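Local coordinates for protein LEOA (Escherichia coli, PDB 4AUR) that is a bacterial dynamin from enterotoxigenic E. coli, a GTPase probably linked to secretion of the heat-labile (LT) toxin, at residues A210-A214 and Q215-Q219; D157-K160 and W161-D165; E259-K262 and T263-E267; G60-D64 and G65-V69. One frame throughout, in Å; residues are numbered along the deposited sequence.

All four contacts are local, each between residues a few positions apart on one continuous piece of chain, and all lie on the same side of the chain's centre. Interaction 1 is a surface helix cap, polar and built on a threonine and a glutamate. Interactions 2 and 3 are partly buried turns within helices 156-165 and 250-273, where aliphatic side chains face the body of the protein. Interaction 4 differs in kind: a glycine-rich loop wraps a lysine that lies over an aromatic ring. Interactions 1 and 2 meet directly, through the salt bridge of Glu216 with Arg164, whereas interactions 2 and 4 stay about 7 Å apart at their nearest atoms.

Interaction 1 (A210-A214 and Q215-Q219); sequences ADLTA and QECEQ
Thr213 and Glu216 grip each other in a capping box at the start of helix 214-219. Thr213, the N-cap, accepts a bond from Glu216 N at its OG1 (3.2 Å), and Glu216 reciprocates: its OE1 accepts from Thr213 N at 2.9 Å, nearly straight at 167°, through the lone pair turned away from OE2. The Thr213 hydroxyl also donates to OE1, 3.2 Å from OG1 and about 30° out of the carboxylate plane, which leaves that oxygen with two donors. This works because OG1 of Thr213 sits between backbone N and carbonyl carbon (chi1 62°), within reach of both partners. A short hydroxyl suits the cap, and a glutamate three residues on is long enough to curl back. Ala214, with its small side chain, opens the helix; its carbonyl takes a weak bond from Glu218 N, while Cys217 N binds Thr213 O. Leu212 is the apolar complement, its CB lying 3.9 Å from Cys217 SG. The cap follows closely on helix 188-209, whose Gln207 touches Leu212 and Cys217; Leu169 packs on Leu212 and Glu216, and OE2 of Glu216 forms a salt bridge with Arg164 of helix 156-165.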
# COMPACT_ATOMS: atom_id res chain seq x y z
N ALA A 210 5.62 45.98 -0.55
CA ALA A 210 4.88 44.90 0.05
C ALA A 210 5.76 43.81 0.63
O ALA A 210 5.28 42.72 0.86
CB ALA A 210 3.96 44.29 -0.99
N ASP A 211 7.03 44.11 0.89
CA ASP A 211 7.98 43.16 1.50
C ASP A 211 8.12 41.87 0.72
O ASP A 211 8.32 40.84 1.34
CB ASP A 211 7.57 42.76 2.94
CG ASP A 211 7.14 43.95 3.82
OD1 ASP A 211 7.22 45.13 3.38
OD2 ASP A 211 6.72 43.69 4.97
N LEU A 212 8.01 41.88 -0.60
CA LEU A 212 7.96 40.60 -1.34
C LEU A 212 9.29 39.89 -1.29
O LEU A 212 10.34 40.52 -1.26
CB LEU A 212 7.59 40.79 -2.79
CG LEU A 212 6.28 41.46 -3.19
CD1 LEU A 212 6.16 41.42 -4.71
CD2 LEU A 212 5.07 40.80 -2.56
N THR A 213 9.25 38.56 -1.29
CA THR A 213 10.47 37.78 -1.36
C THR A 213 10.84 37.63 -2.81
O THR A 213 10.05 38.00 -3.69
CB THR A 213 10.27 36.37 -0.80
OG1 THR A 213 9.29 35.70 -1.58
CG2 THR A 213 9.84 36.44 0.68
N ALA A 214 12.03 37.08 -3.05
CA ALA A 214 12.52 36.94 -4.41
C ALA A 214 11.61 36.01 -5.18
O ALA A 214 11.38 36.25 -6.37
CB ALA A 214 13.95 36.42 -4.43
N GLN A 215 11.08 34.99 -4.52
CA GLN A 215 10.21 34.02 -5.18
C GLN A 215 8.86 34.60 -5.54
O GLN A 215 8.31 34.30 -6.59
CB GLN A 215 10.04 32.76 -4.33
CG GLN A 215 11.10 31.71 -4.61
CD GLN A 215 11.36 30.80 -3.42
OE1 GLN A 215 10.53 29.94 -3.08
NE2 GLN A 215 12.51 30.98 -2.78
N GLU A 216 8.32 35.43 -4.66
CA GLU A 216 7.07 36.12 -4.92
C GLU A 216 7.25 37.07 -6.09
O GLU A 216 6.40 37.14 -6.96
CB GLU A 216 6.60 36.87 -3.69
CG GLU A 216 6.13 35.95 -2.58
CD GLU A 216 5.81 36.69 -1.30
OE1 GLU A 216 6.69 37.38 -0.75
OE2 GLU A 216 4.65 36.60 -0.85
N CYS A 217 8.38 37.77 -6.13
CA CYS A 217 8.68 38.63 -7.28
C CYS A 217 8.57 37.94 -8.64
O CYS A 217 8.02 38.50 -9.58
CB CYS A 217 10.05 39.29 -7.11
SG CYS A 217 9.99 40.60 -5.89
N GLU A 218 9.08 36.72 -8.74
CA GLU A 218 8.97 35.95 -9.96
C GLU A 218 7.50 35.58 -10.27
O GLU A 218 7.12 35.47 -11.44
CB GLU A 218 9.79 34.66 -9.83
CG GLU A 218 11.29 34.88 -9.62
CD GLU A 218 12.06 33.58 -9.39
OE1 GLU A 218 12.31 32.86 -10.39
OE2 GLU A 218 12.41 33.27 -8.22
N GLN A 219 6.69 35.41 -9.23
CA GLN A 219 5.27 35.10 -9.41
C GLN A 219 4.46 36.29 -9.92
O GLN A 219 3.33 36.11 -10.36
CB GLN A 219 4.65 34.59 -8.10
CG GLN A 219 4.88 33.11 -7.85
CD GLN A 219 4.53 32.68 -6.43
OE1 GLN A 219 3.65 33.26 -5.78
NE2 GLN A 219 5.22 31.64 -5.94

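Interaction 2 (D157-K160 and W161-D165); sequences DIVK and WVLRD
Trp161, Val162 and Leu163 donate their backbone N-H to the carbonyls of Asp157, Ile158 and Val159 in regular alpha-helical steps, but the last turn widens, Lys160 O accepting from both Arg164 N (2.7 Å) and Asp165 N (3.0 Å), the second bond being of the pi type. Among the side chains, Val159 and Leu163 lie side by side and point the same way, CG1 of the valine meeting CD1 of the leucine at 3.5 Å. Val159 places CG1 anti to its backbone N (chi1 169°), which sends that methyl along the helix toward the next turn. Branched and aliphatic, the pair suits a buried face: Val159 touches Leu151, and Leu163 touches Phe174 of strand 172-177. On another face Ile158 approaches Trp161 more loosely, CG2 to CE3 4.5 Å, and the indole packs on Arg132 and Ile135 of helix 129-136. Lys160 and Arg164 meet through their aliphatic parts, CG of the lysine to CB of the arginine 3.9 Å. Beyond that their polar ends part: Lys160 NZ has a long, weak ion pair with Asp211, and the guanidinium is engaged by the helix cap at 214-219. Asp165 and Asp157 pair with Arg132 and Arg123. Thus the helix, the crossover of a beta-alpha-beta unit between strands 140-146 and 172-177, divides its chemistry: Val162 and Leu163 settle against strand 172-177 and Val159 and Ile158 against loops, while the charged ends turn to partners outside the helix, which probably balance its charge locally.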
# COMPACT_ATOMS: atom_id res chain seq x y z
N ASP A 157 0.76 51.36 0.29
CA ASP A 157 0.02 50.55 1.26
C ASP A 157 -1.17 49.78 0.64
O ASP A 157 -1.66 48.80 1.22
CB ASP A 157 -0.40 51.38 2.50
CG ASP A 157 -1.26 52.57 2.14
OD1 ASP A 157 -1.44 52.83 0.94
OD2 ASP A 157 -1.76 53.26 3.06
N ILE A 158 -1.58 50.21 -0.56
CA ILE A 158 -2.63 49.56 -1.32
C ILE A 158 -2.09 48.32 -2.00
O ILE A 158 -2.73 47.26 -2.02
CB ILE A 158 -3.14 50.50 -2.41
CG1 ILE A 158 -3.76 51.75 -1.79
CG2 ILE A 158 -4.16 49.78 -3.28
CD1 ILE A 158 -4.20 52.77 -2.82
N VAL A 159 -0.92 48.46 -2.59
CA VAL A 159 -0.20 47.31 -3.10
C VAL A 159 0.04 46.27 -1.99
O VAL A 159 -0.08 45.10 -2.21
CB VAL A 159 1.15 47.74 -3.70
CG1 VAL A 159 2.03 46.53 -3.98
CG2 VAL A 159 0.92 48.55 -4.97
N LYS A 160 0.37 46.72 -0.79
CA LYS A 160 0.58 45.82 0.34
C LYS A 160 -0.73 45.17 0.75
O LYS A 160 -0.77 44.00 1.11
CB LYS A 160 1.14 46.61 1.52
CG LYS A 160 1.60 45.73 2.66
CD LYS A 160 2.27 46.53 3.76
CE LYS A 160 3.02 45.61 4.72
NZ LYS A 160 4.27 46.24 5.22
N TRP A 161 -1.79 45.94 0.71
CA TRP A 161 -3.12 45.46 1.07
C TRP A 161 -3.53 44.31 0.17
O TRP A 161 -4.02 43.32 0.63
CB TRP A 161 -4.09 46.61 0.91
CG TRP A 161 -5.48 46.32 1.26
CD1 TRP A 161 -5.94 45.80 2.41
CD2 TRP A 161 -6.63 46.56 0.43
NE1 TRP A 161 -7.30 45.70 2.36
CE2 TRP A 161 -7.74 46.15 1.15
CE3 TRP A 161 -6.80 47.08 -0.87
CZ2 TRP A 161 -9.04 46.24 0.63
CZ3 TRP A 161 -8.09 47.17 -1.38
CH2 TRP A 161 -9.19 46.75 -0.63
N VAL A 162 -3.28 44.46 -1.12
CA VAL A 162 -3.66 43.46 -2.10
C VAL A 162 -2.77 42.25 -2.04
O VAL A 162 -3.24 41.12 -2.04
CB VAL A 162 -3.59 44.04 -3.51
CG1 VAL A 162 -3.87 42.97 -4.55
CG2 VAL A 162 -4.61 45.14 -3.64
N LEU A 163 -1.47 42.49 -2.00
CA LEU A 163 -0.50 41.40 -2.17
C LEU A 163 -0.17 40.75 -0.85
O LEU A 163 -0.02 39.55 -0.78
CB LEU A 163 0.79 41.91 -2.81
CG LEU A 163 0.68 42.66 -4.12
CD1 LEU A 163 2.07 43.06 -4.58
CD2 LEU A 163 0.02 41.84 -5.21
N ARG A 164 -0.06 41.53 0.21
CA ARG A 164 0.28 40.95 1.48
C ARG A 164 -0.98 40.63 2.27
O ARG A 164 -1.27 39.45 2.50
CB ARG A 164 1.20 41.87 2.27
CG ARG A 164 1.71 41.23 3.55
CD ARG A 164 3.09 40.67 3.32
NE ARG A 164 3.03 39.48 2.49
CZ ARG A 164 4.04 39.01 1.76
NH1 ARG A 164 5.22 39.63 1.71
NH2 ARG A 164 3.85 37.90 1.05
N ASP A 165 -1.72 41.66 2.68
CA ASP A 165 -2.88 41.49 3.57
C ASP A 165 -3.87 40.49 2.95
O ASP A 165 -4.15 39.47 3.56
CB ASP A 165 -3.55 42.84 3.80
CG ASP A 165 -4.47 42.87 5.03
OD1 ASP A 165 -4.81 41.81 5.62
OD2 ASP A 165 -4.88 44.01 5.39

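Interaction 3 (E259-K262 and T263-E267); sequences EILK and TNVPE
Leu261 overlaps Val265 one turn further along helix 250-273, its CD2 resting 3.6 Å from CG2 of the valine, with the two side chains at an angle to one another. Val265 turns CG2 beside its own backbone N, anti to the carbonyl carbon, and this directs the methyl back at the preceding turn. Next to this pair, Ile260 and Asn264 run alongside each other, CG2 to CB 3.9 Å, so that the methyl touches the asparagine's aliphatic carbon. The side chain that makes a hydrogen bond within the turn is that of Thr263: its hydroxyl donates to Glu259 O with OG1 2.7 Å away, nearly in line with the carbonyl. A threonine fits such an exposed helix position because its hydroxyl can fold back to a backbone oxygen one turn earlier. The backbone itself is regular in part. Val265 N binds Leu261 O (3.1 Å, 154°) and Asn264 N binds Ile260 O, whereas Thr263 N makes only weak bonds to Glu259 O and Ile260 O. Pro266 has no N-H to give, and the helix kinks there; its CD lies 4.0 Å from Lys262 O, the carbonyl one turn back, which receives no N-H from the proline. The inward side chains face two neighbours: Ile260 and Leu261 rest on Leu140 of strand 140-146, while Leu261 and Val265, with Pro266 at the margin, touch helix 3-30 through Gln6 and Glu10. This is a proline-kinked amphipathic helix, with its apolar flank laid between the start of strand 140-146, an inner strand of the GTPase sheet, and helix 3-30.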
# COMPACT_ATOMS: atom_id res chain seq x y z
N GLU A 259 -5.05 32.66 -18.21
CA GLU A 259 -4.29 31.67 -17.45
C GLU A 259 -4.53 31.74 -15.95
O GLU A 259 -4.23 30.79 -15.24
CB GLU A 259 -2.78 31.85 -17.69
CG GLU A 259 -2.31 31.36 -19.05
CD GLU A 259 -2.51 29.87 -19.23
OE1 GLU A 259 -2.02 29.10 -18.36
OE2 GLU A 259 -3.18 29.47 -20.22
N ILE A 260 -5.00 32.88 -15.47
CA ILE A 260 -5.15 33.08 -14.04
C ILE A 260 -6.47 32.48 -13.71
O ILE A 260 -6.61 31.74 -12.75
CB ILE A 260 -5.16 34.57 -13.67
CG1 ILE A 260 -3.74 35.09 -13.55
CG2 ILE A 260 -5.89 34.81 -12.36
CD1 ILE A 260 -3.65 36.60 -13.57
N LEU A 261 -7.46 32.83 -14.51
CA LEU A 261 -8.76 32.26 -14.43
C LEU A 261 -8.67 30.76 -14.37
O LEU A 261 -9.34 30.12 -13.56
CB LEU A 261 -9.55 32.64 -15.65
CG LEU A 261 -10.00 34.09 -15.68
CD1 LEU A 261 -10.49 34.40 -17.08
CD2 LEU A 261 -11.07 34.36 -14.64
N LYS A 262 -7.81 30.22 -15.23
CA LYS A 262 -7.65 28.78 -15.41
C LYS A 262 -7.29 28.15 -14.09
O LYS A 262 -7.81 27.10 -13.75
CB LYS A 262 -6.55 28.52 -16.44
CG LYS A 262 -6.59 27.17 -17.08
CD LYS A 262 -5.58 27.06 -18.23
CE LYS A 262 -6.25 27.09 -19.60
NZ LYS A 262 -5.69 26.03 -20.52
N THR A 263 -6.43 28.85 -13.34
CA THR A 263 -5.88 28.36 -12.10
C THR A 263 -6.63 28.84 -10.87
O THR A 263 -6.84 28.09 -9.93
CB THR A 263 -4.44 28.84 -11.91
OG1 THR A 263 -3.81 29.06 -13.18
CG2 THR A 263 -3.65 27.80 -11.11
N ASN A 264 -7.01 30.11 -10.87
CA ASN A 264 -7.47 30.77 -9.66
C ASN A 264 -8.99 30.66 -9.43
O ASN A 264 -9.46 30.84 -8.31
CB ASN A 264 -7.00 32.23 -9.70
CG ASN A 264 -7.47 33.04 -8.51
OD1 ASN A 264 -8.12 34.08 -8.68
ND2 ASN A 264 -7.15 32.60 -7.30
N VAL A 265 -9.75 30.37 -10.48
CA VAL A 265 -11.20 30.32 -10.33
C VAL A 265 -11.64 29.19 -9.39
O VAL A 265 -12.47 29.42 -8.52
CB VAL A 265 -11.91 30.24 -11.69
CG1 VAL A 265 -13.36 29.77 -11.52
CG2 VAL A 265 -11.83 31.60 -12.39
N PRO A 266 -11.10 27.98 -9.57
CA PRO A 266 -11.48 26.95 -8.60
C PRO A 266 -11.07 27.28 -7.17
O PRO A 266 -11.85 27.06 -6.26
CB PRO A 266 -10.75 25.70 -9.10
CG PRO A 266 -10.56 25.92 -10.55
CD PRO A 266 -10.33 27.41 -10.69
N GLU A 267 -9.86 27.80 -6.95
CA GLU A 267 -9.45 28.14 -5.59
C GLU A 267 -10.45 29.17 -5.04
O GLU A 267 -10.95 29.01 -3.95
CB GLU A 267 -7.99 28.64 -5.48
CG GLU A 267 -7.09 27.86 -4.49
CD GLU A 267 -6.74 28.61 -3.18
OE1 GLU A 267 -6.48 29.84 -3.24
OE2 GLU A 267 -6.70 27.97 -2.09

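Interaction 4 (G60-D64 and G65-V69); sequences GAFSD and GKTSV
Lys66 begins with CG anti to its backbone N (chi1 176°) and then bends at chi3 (-71°), which carries its far end back over Phe62; the ring in turn is set with CG beside its own backbone N. The lysine lies over one face of the phenyl ring. NZ is 4.0 Å from the ring centroid, 23° off the normal, a cation-pi contact displaced toward the rim. Thr67 OG1 comes to the ring from the side instead, in its plane and 3.8 Å from CD1. An aromatic here gives the aliphatic shaft and the charge of Lys66 a flat surface to lie on. The ammonium also has a stronger partner outside, a salt bridge to Asp108. Across its two halves the loop is closed by a backbone bond from Gly65 N to Phe62 O at 2.8 Å, and Asp64 N to Ala61 O adds a turn within it. Gly65 sits at the N-cap with positive phi and Asp64 O close by, and Gly60 has backbone angles open mainly to a residue without a side chain. Asp64 O and Ser63 O are held from outside by Asn177 and Lys178, tying the loop to strand 172-177 and the residue after it. A strand, a glycine-rich turn, a lysine and a threonine at the start of a helix match the P-loop (Walker A) pattern, consistent with the nucleotide-binding loop of a dynamin-type GTPase, in which such a lysine and the loop's N-H groups typically cradle the phosphates.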
# COMPACT_ATOMS: atom_id res chain seq x y z
N GLY A 60 -6.64 50.99 -9.47
CA GLY A 60 -5.74 51.98 -10.05
C GLY A 60 -6.34 53.37 -10.09
O GLY A 60 -7.53 53.57 -9.90
N ALA A 61 -5.48 54.35 -10.34
CA ALA A 61 -5.93 55.72 -10.47
C ALA A 61 -6.59 55.84 -11.81
O ALA A 61 -6.16 55.18 -12.76
CB ALA A 61 -4.76 56.66 -10.36
N PHE A 62 -7.64 56.65 -11.90
CA PHE A 62 -8.41 56.79 -13.14
C PHE A 62 -7.60 57.49 -14.21
O PHE A 62 -7.71 57.15 -15.39
CB PHE A 62 -9.72 57.53 -12.88
CG PHE A 62 -10.72 56.70 -12.14
CD1 PHE A 62 -11.53 55.79 -12.81
CD2 PHE A 62 -10.85 56.80 -10.76
CE1 PHE A 62 -12.45 55.01 -12.13
CE2 PHE A 62 -11.76 56.01 -10.07
CZ PHE A 62 -12.56 55.12 -10.75
N SER A 63 -6.76 58.42 -13.78
CA SER A 63 -5.83 59.14 -14.65
C SER A 63 -4.83 58.22 -15.33
O SER A 63 -4.29 58.58 -16.37
CB SER A 63 -5.08 60.21 -13.86
OG SER A 63 -4.51 59.66 -12.68
N ASP A 64 -4.58 57.04 -14.76
CA ASP A 64 -3.77 56.03 -15.43
C ASP A 64 -4.60 55.21 -16.43
O ASP A 64 -4.14 54.21 -16.98
CB ASP A 64 -3.05 55.15 -14.41
CG ASP A 64 -2.00 55.93 -13.60
OD1 ASP A 64 -1.89 57.16 -13.78
OD2 ASP A 64 -1.28 55.32 -12.76
N GLY A 65 -5.83 55.62 -16.70
CA GLY A 65 -6.55 55.07 -17.85
C GLY A 65 -7.07 53.66 -17.64
O GLY A 65 -7.11 52.85 -18.56
N LYS A 66 -7.47 53.41 -16.41
CA LYS A 66 -8.07 52.17 -15.97
C LYS A 66 -9.32 51.83 -16.76
O LYS A 66 -9.56 50.68 -17.11
CB LYS A 66 -8.44 52.38 -14.49
CG LYS A 66 -9.16 51.27 -13.80
CD LYS A 66 -10.05 51.81 -12.69
CE LYS A 66 -9.27 52.33 -11.51
NZ LYS A 66 -10.08 52.40 -10.25
N THR A 67 -10.14 52.85 -17.00
CA THR A 67 -11.44 52.63 -17.62
C THR A 67 -11.27 52.16 -19.07
O THR A 67 -12.06 51.36 -19.58
CB THR A 67 -12.29 53.91 -17.53
OG1 THR A 67 -12.53 54.23 -16.16
CG2 THR A 67 -13.61 53.70 -18.22
N SER A 68 -10.23 52.65 -19.73
CA SER A 68 -9.96 52.22 -21.08
C SER A 68 -9.59 50.75 -21.04
O SER A 68 -10.08 49.94 -21.84
CB SER A 68 -8.83 53.05 -21.69
OG SER A 68 -8.97 54.41 -21.34
N VAL A 69 -8.74 50.38 -20.08
CA VAL A 69 -8.24 49.02 -20.02
C VAL A 69 -9.36 47.98 -19.90
O VAL A 69 -9.30 46.96 -20.57
CB VAL A 69 -7.22 48.84 -18.88
CG1 VAL A 69 -6.83 47.37 -18.72
CG2 VAL A 69 -5.96 49.65 -19.18